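Local atomic coordinates of response regulator (Caulobacter vibrioides, PDB entry 3T0Y), a protein that probably acts in two-component signalling of the PhyR type, this chain being its sigma-factor-like part, which is caught here with a chain of another protein. Residues T36-Q39 with A40-D43; V73-A76 with I77-S80. All coordinates share one frame; numbering follows the deposited sequence.

Contact 1: residues T36-Q39 with A40-D43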
ATOM      1  N   THR C  36      -6.775  -3.034  -1.560  1.00 18.57           N
ATOM      2  CA  THR C  36      -5.496  -3.261  -0.902  1.00 21.61           C
ATOM      3  C   THR C  36      -5.225  -2.398   0.344  1.00 23.73           C
ATOM      4  O   THR C  36      -4.230  -2.611   1.033  1.00 19.16           O
ATOM      5  CB  THR C  36      -4.332  -3.075  -1.882  1.00 20.62           C
ATOM      6  OG1 THR C  36      -4.196  -1.682  -2.168  1.00 20.38           O
ATOM      7  CG2 THR C  36      -4.582  -3.859  -3.183  1.00 17.31           C
ATOM      8  N   GLY C  37      -6.092  -1.428   0.627  1.00 19.57           N
ATOM      9  CA  GLY C  37      -6.068  -0.786   1.922  1.00 21.06           C
ATOM     10  C   GLY C  37      -5.805   0.695   1.989  1.00 25.48           C
ATOM     11  O   GLY C  37      -6.235   1.346   2.945  1.00 27.14           O
ATOM     12  N   ASP C  38      -5.070   1.212   1.012  1.00 22.47           N
ATOM     13  CA  ASP C  38      -4.829   2.644   0.895  1.00 26.95           C
ATOM     14  C   ASP C  38      -4.328   2.986  -0.510  1.00 29.44           C
ATOM     15  O   ASP C  38      -4.055   2.087  -1.322  1.00 26.17           O
ATOM     16  CB  ASP C  38      -3.866   3.154   1.984  1.00 25.87           C
ATOM     17  CG  ASP C  38      -2.433   2.644   1.811  1.00 27.94           C
ATOM     18  OD1 ASP C  38      -1.595   2.917   2.701  1.00 34.31           O
ATOM     19  OD2 ASP C  38      -2.131   1.983   0.798  1.00 24.29           O
ATOM     20  N   GLN C  39      -4.214   4.285  -0.797  1.00 27.78           N
ATOM     21  CA  GLN C  39      -3.910   4.735  -2.152  1.00 26.37           C
ATOM     22  C   GLN C  39      -2.475   4.411  -2.538  1.00 23.71           C
ATOM     23  O   GLN C  39      -2.198   4.108  -3.694  1.00 24.33           O
ATOM     24  CB  GLN C  39      -4.164   6.243  -2.303  1.00 35.23           C
ATOM     25  CG  GLN C  39      -4.431   6.680  -3.745  1.00 30.07           C
ATOM     26  CD  GLN C  39      -5.666   5.986  -4.346  1.00 38.30           C
ATOM     27  OE1 GLN C  39      -6.810   6.325  -4.009  1.00 30.27           O
ATOM     28  NE2 GLN C  39      -5.433   4.995  -5.227  1.00 29.10           N
ATOM     29  N   ALA C  40      -1.564   4.468  -1.574  1.00 20.75           N
ATOM     30  CA  ALA C  40      -0.161   4.146  -1.848  1.00 23.12           C
ATOM     31  C   ALA C  40      -0.000   2.692  -2.278  1.00 24.92           C
ATOM     32  O   ALA C  40       0.644   2.393  -3.289  1.00 25.80           O
ATOM     33  CB  ALA C  40       0.709   4.432  -0.633  1.00 27.28           C
ATOM     34  N   THR C  41      -0.587   1.787  -1.498  1.00 24.01           N
ATOM     35  CA  THR C  41      -0.575   0.379  -1.831  1.00 21.00           C
ATOM     36  C   THR C  41      -1.301   0.155  -3.176  1.00 26.46           C
ATOM     37  O   THR C  41      -0.799  -0.577  -4.052  1.00 20.06           O
ATOM     38  CB  THR C  41      -1.214  -0.467  -0.711  1.00 21.56           C
ATOM     39  OG1 THR C  41      -0.570  -0.176   0.542  1.00 23.53           O
ATOM     40  CG2 THR C  41      -1.052  -1.949  -1.005  1.00 19.10           C
ATOM     41  N   GLY C  42      -2.446   0.816  -3.362  1.00 21.61           N
ATOM     42  CA  GLY C  42      -3.213   0.650  -4.601  1.00 23.60           C
ATOM     43  C   GLY C  42      -2.450   1.134  -5.838  1.00 27.40           C
ATOM     44  O   GLY C  42      -2.389   0.450  -6.866  1.00 21.90           O
ATOM     45  N   ASP C  43      -1.851   2.318  -5.730  1.00 23.80           N
ATOM     46  CA  ASP C  43      -1.032   2.856  -6.804  1.00 25.30           C
ATOM     47  C   ASP C  43       0.178   1.981  -7.075  1.00 23.48           C
ATOM     48  O   ASP C  43       0.626   1.878  -8.202  1.00 26.22           O
ATOM     49  CB  ASP C  43      -0.596   4.288  -6.489  1.00 26.74           C
ATOM     50  CG  ASP C  43      -1.760   5.257  -6.493  1.00 29.96           C
ATOM     51  OD1 ASP C  43      -2.855   4.841  -6.911  1.00 30.21           O
ATOM     52  OD2 ASP C  43      -1.591   6.437  -6.110  1.00 38.12           O
TER
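From D38 to T41 and on to D43 the chain turns into the first coil of helix 39-54, with G42 N donating to D38 O at 2.9 Å and D43 N to Q39 O at 2.7 Å. D38 is the N-cap. Its CG lies between the backbone N and the carbonyl carbon (chi1 69°), which swings the carboxylate over the helix start, and OD2 alone takes two bonds. T41 N lies 2.8 Å from D38 OD2, and T41 OG1 is 2.7 Å from the same D38 OD2, both on the syn side but from opposite faces of the carboxylate plane. R98 also bonds the T41 hydroxyl; the helix N-terminus would be expected to favour a charged D38. T41 CG2 turns to T36, 3.4 Å from T36 OG1, which bonds back to A32 O. Across the first turn, the bent chain of Q39 brings NE2 to D43 OD1 from above the carboxylate plane, at 3.1 Å, and also to R29 O; D43 OD2 salt-bridges R29. G37, with positive phi, ends helix 25-36, making this the short link to helix 39-54. R29 ties the two helices together, while P95 of helix 95-106 packs on D38 and T41.

Contact 2: residues V73-A76 with I77-S80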
ATOM      1  N   VAL C  73      -5.826  -7.701 -16.031  1.00 18.60           N
ATOM      2  CA  VAL C  73      -4.378  -7.682 -15.822  1.00 20.01           C
ATOM      3  C   VAL C  73      -4.014  -7.269 -14.395  1.00 23.69           C
ATOM      4  O   VAL C  73      -3.144  -7.877 -13.768  1.00 26.04           O
ATOM      5  CB  VAL C  73      -3.634  -6.787 -16.821  1.00 24.38           C
ATOM      6  CG1 VAL C  73      -2.177  -6.598 -16.369  1.00 27.00           C
ATOM      7  CG2 VAL C  73      -3.678  -7.391 -18.198  1.00 23.55           C
ATOM      8  N   PHE C  74      -4.674  -6.234 -13.883  1.00 18.93           N
ATOM      9  CA  PHE C  74      -4.434  -5.806 -12.515  1.00 20.78           C
ATOM     10  C   PHE C  74      -4.602  -6.982 -11.566  1.00 20.05           C
ATOM     11  O   PHE C  74      -3.735  -7.268 -10.741  1.00 20.82           O
ATOM     12  CB  PHE C  74      -5.405  -4.699 -12.119  1.00 19.54           C
ATOM     13  CG  PHE C  74      -5.306  -4.316 -10.678  1.00 22.32           C
ATOM     14  CD1 PHE C  74      -6.008  -5.019  -9.708  1.00 12.93           C
ATOM     15  CD2 PHE C  74      -4.490  -3.264 -10.284  1.00 18.70           C
ATOM     16  CE1 PHE C  74      -5.905  -4.667  -8.378  1.00 18.53           C
ATOM     17  CE2 PHE C  74      -4.389  -2.900  -8.941  1.00 19.42           C
ATOM     18  CZ  PHE C  74      -5.099  -3.599  -7.988  1.00 15.70           C
ATOM     19  N   HIS C  75      -5.735  -7.661 -11.680  1.00 19.20           N
ATOM     20  CA  HIS C  75      -5.986  -8.790 -10.807  1.00 23.27           C
ATOM     21  C   HIS C  75      -4.875  -9.845 -10.915  1.00 27.57           C
ATOM     22  O   HIS C  75      -4.468 -10.416  -9.916  1.00 28.06           O
ATOM     23  CB  HIS C  75      -7.338  -9.437 -11.076  1.00 18.81           C
ATOM     24  CG  HIS C  75      -7.593 -10.603 -10.192  1.00 23.95           C
ATOM     25  ND1 HIS C  75      -7.986 -10.459  -8.875  1.00 31.51           N
ATOM     26  CD2 HIS C  75      -7.433 -11.933 -10.398  1.00 28.77           C
ATOM     27  CE1 HIS C  75      -8.080 -11.657  -8.320  1.00 33.44           C
ATOM     28  NE2 HIS C  75      -7.749 -12.567  -9.219  1.00 28.99           N
ATOM     29  N   ALA C  76      -4.387 -10.086 -12.127  1.00 25.80           N
ATOM     30  CA  ALA C  76      -3.369 -11.103 -12.363  1.00 26.58           C
ATOM     31  C   ALA C  76      -2.049 -10.765 -11.680  1.00 27.09           C
ATOM     32  O   ALA C  76      -1.393 -11.642 -11.106  1.00 28.76           O
ATOM     33  CB  ALA C  76      -3.143 -11.286 -13.855  1.00 27.85           C
ATOM     34  N   ILE C  77      -1.638  -9.506 -11.749  1.00 21.22           N
ATOM     35  CA  ILE C  77      -0.374  -9.148 -11.120  1.00 26.20           C
ATOM     36  C   ILE C  77      -0.589  -9.038  -9.616  1.00 29.77           C
ATOM     37  O   ILE C  77       0.301  -9.337  -8.840  1.00 31.09           O
ATOM     38  CB  ILE C  77       0.278  -7.862 -11.712  1.00 30.28           C
ATOM     39  CG1 ILE C  77      -0.623  -6.643 -11.527  1.00 30.05           C
ATOM     40  CG2 ILE C  77       0.644  -8.051 -13.188  1.00 22.37           C
ATOM     41  CD1 ILE C  77      -0.458  -5.981 -10.183  1.00 30.77           C
ATOM     42  N   TRP C  78      -1.783  -8.622  -9.208  1.00 29.84           N
ATOM     43  CA  TRP C  78      -2.089  -8.529  -7.785  1.00 28.07           C
ATOM     44  C   TRP C  78      -2.004  -9.905  -7.147  1.00 29.07           C
ATOM     45  O   TRP C  78      -1.371 -10.101  -6.107  1.00 28.40           O
ATOM     46  CB  TRP C  78      -3.489  -7.962  -7.562  1.00 25.36           C
ATOM     47  CG  TRP C  78      -3.876  -7.995  -6.132  1.00 22.05           C
ATOM     48  CD1 TRP C  78      -3.440  -7.162  -5.147  1.00 24.08           C
ATOM     49  CD2 TRP C  78      -4.779  -8.912  -5.513  1.00 26.87           C
ATOM     50  NE1 TRP C  78      -4.008  -7.510  -3.941  1.00 22.62           N
ATOM     51  CE2 TRP C  78      -4.845  -8.576  -4.141  1.00 22.60           C
ATOM     52  CE3 TRP C  78      -5.539  -9.988  -5.981  1.00 26.79           C
ATOM     53  CZ2 TRP C  78      -5.632  -9.286  -3.231  1.00 22.18           C
ATOM     54  CZ3 TRP C  78      -6.329 -10.680  -5.083  1.00 27.11           C
ATOM     55  CH2 TRP C  78      -6.370 -10.323  -3.718  1.00 26.05           C
ATOM     56  N   LEU C  79      -2.659 -10.849  -7.798  1.00 26.97           N
ATOM     57  CA  LEU C  79      -2.674 -12.235  -7.386  1.00 32.76           C
ATOM     58  C   LEU C  79      -1.260 -12.771  -7.237  1.00 35.32           C
ATOM     59  O   LEU C  79      -0.892 -13.293  -6.186  1.00 35.84           O
ATOM     60  CB  LEU C  79      -3.403 -13.050  -8.452  1.00 35.55           C
ATOM     61  CG  LEU C  79      -4.093 -14.306  -7.958  1.00 38.33           C
ATOM     62  CD1 LEU C  79      -4.941 -13.952  -6.747  1.00 40.36           C
ATOM     63  CD2 LEU C  79      -4.938 -14.894  -9.066  1.00 34.65           C
ATOM     64  N   SER C  80      -0.473 -12.631  -8.300  1.00 32.31           N
ATOM     65  CA  SER C  80       0.885 -13.168  -8.354  1.00 40.24           C
ATOM     66  C   SER C  80       1.900 -12.474  -7.426  1.00 44.26           C
ATOM     67  O   SER C  80       3.055 -12.897  -7.330  1.00 41.60           O
ATOM     68  CB  SER C  80       1.415 -13.103  -9.791  1.00 38.95           C
ATOM     69  OG  SER C  80       1.976 -11.825 -10.065  1.00 42.16           O
TER
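The rings of H75 and W78 meet obliquely, their planes at 42°, with the imidazole and the six-membered indole ring centred 5.6 Å apart. H75 CE1 comes to the indole edge, near its plane, 3.8 Å from W78 CZ3. L79 CD2 approaches the imidazole obliquely, 3.7 Å from H75 NE2; the indole touches CE1 and ND1 of that ring, the leucine NE2 and CD2. CG of H75 is anti to the backbone N (chi1 179°), and the ring is thereby carried along the helix toward both. H75 ND1 is buried without a polar partner, 3.8 Å from W78 CE3. F74 CE1 lies 4.2 Å from W78 CB, one turn apart on the same helix flank. These are i to i+3 and i to i+4 contacts near the end of helix 66-80, with 73-76 in the Sigma2 domain of this PhyR-type protein; I77 N to V73 O and W78 N to F74 O are regular alpha-helical bonds. I77 leans to helix 39-54, on Y45, V48 and A49, its CG1 3.3 Å from F74 O. F74 and W78 both pack against helix 25-36, and W78 also meets Y45 edge-to-face and R92 by cation-pi. H75 packs on L118 of the second subunit.

Contact 1 lies mostly buried near the middle of the chain, whereas contact 2 runs from a buried flank of helix 66-80 to the exposed L79 and S80. Their chemistry follows their places: a helix start after a sharp turn is secured by carboxylates, hydroxyls and an amide, while the middle and end of a helix offer rings and aliphatic groups to the core. Both involve the same bundle, since helices 25-36 and 39-54, joined at contact 1, also receive the side chains of contact 2. They touch directly where T36 CG2 packs 3.8 Å from W78 NE1, and each also reaches the second subunit, D38 meeting its W78.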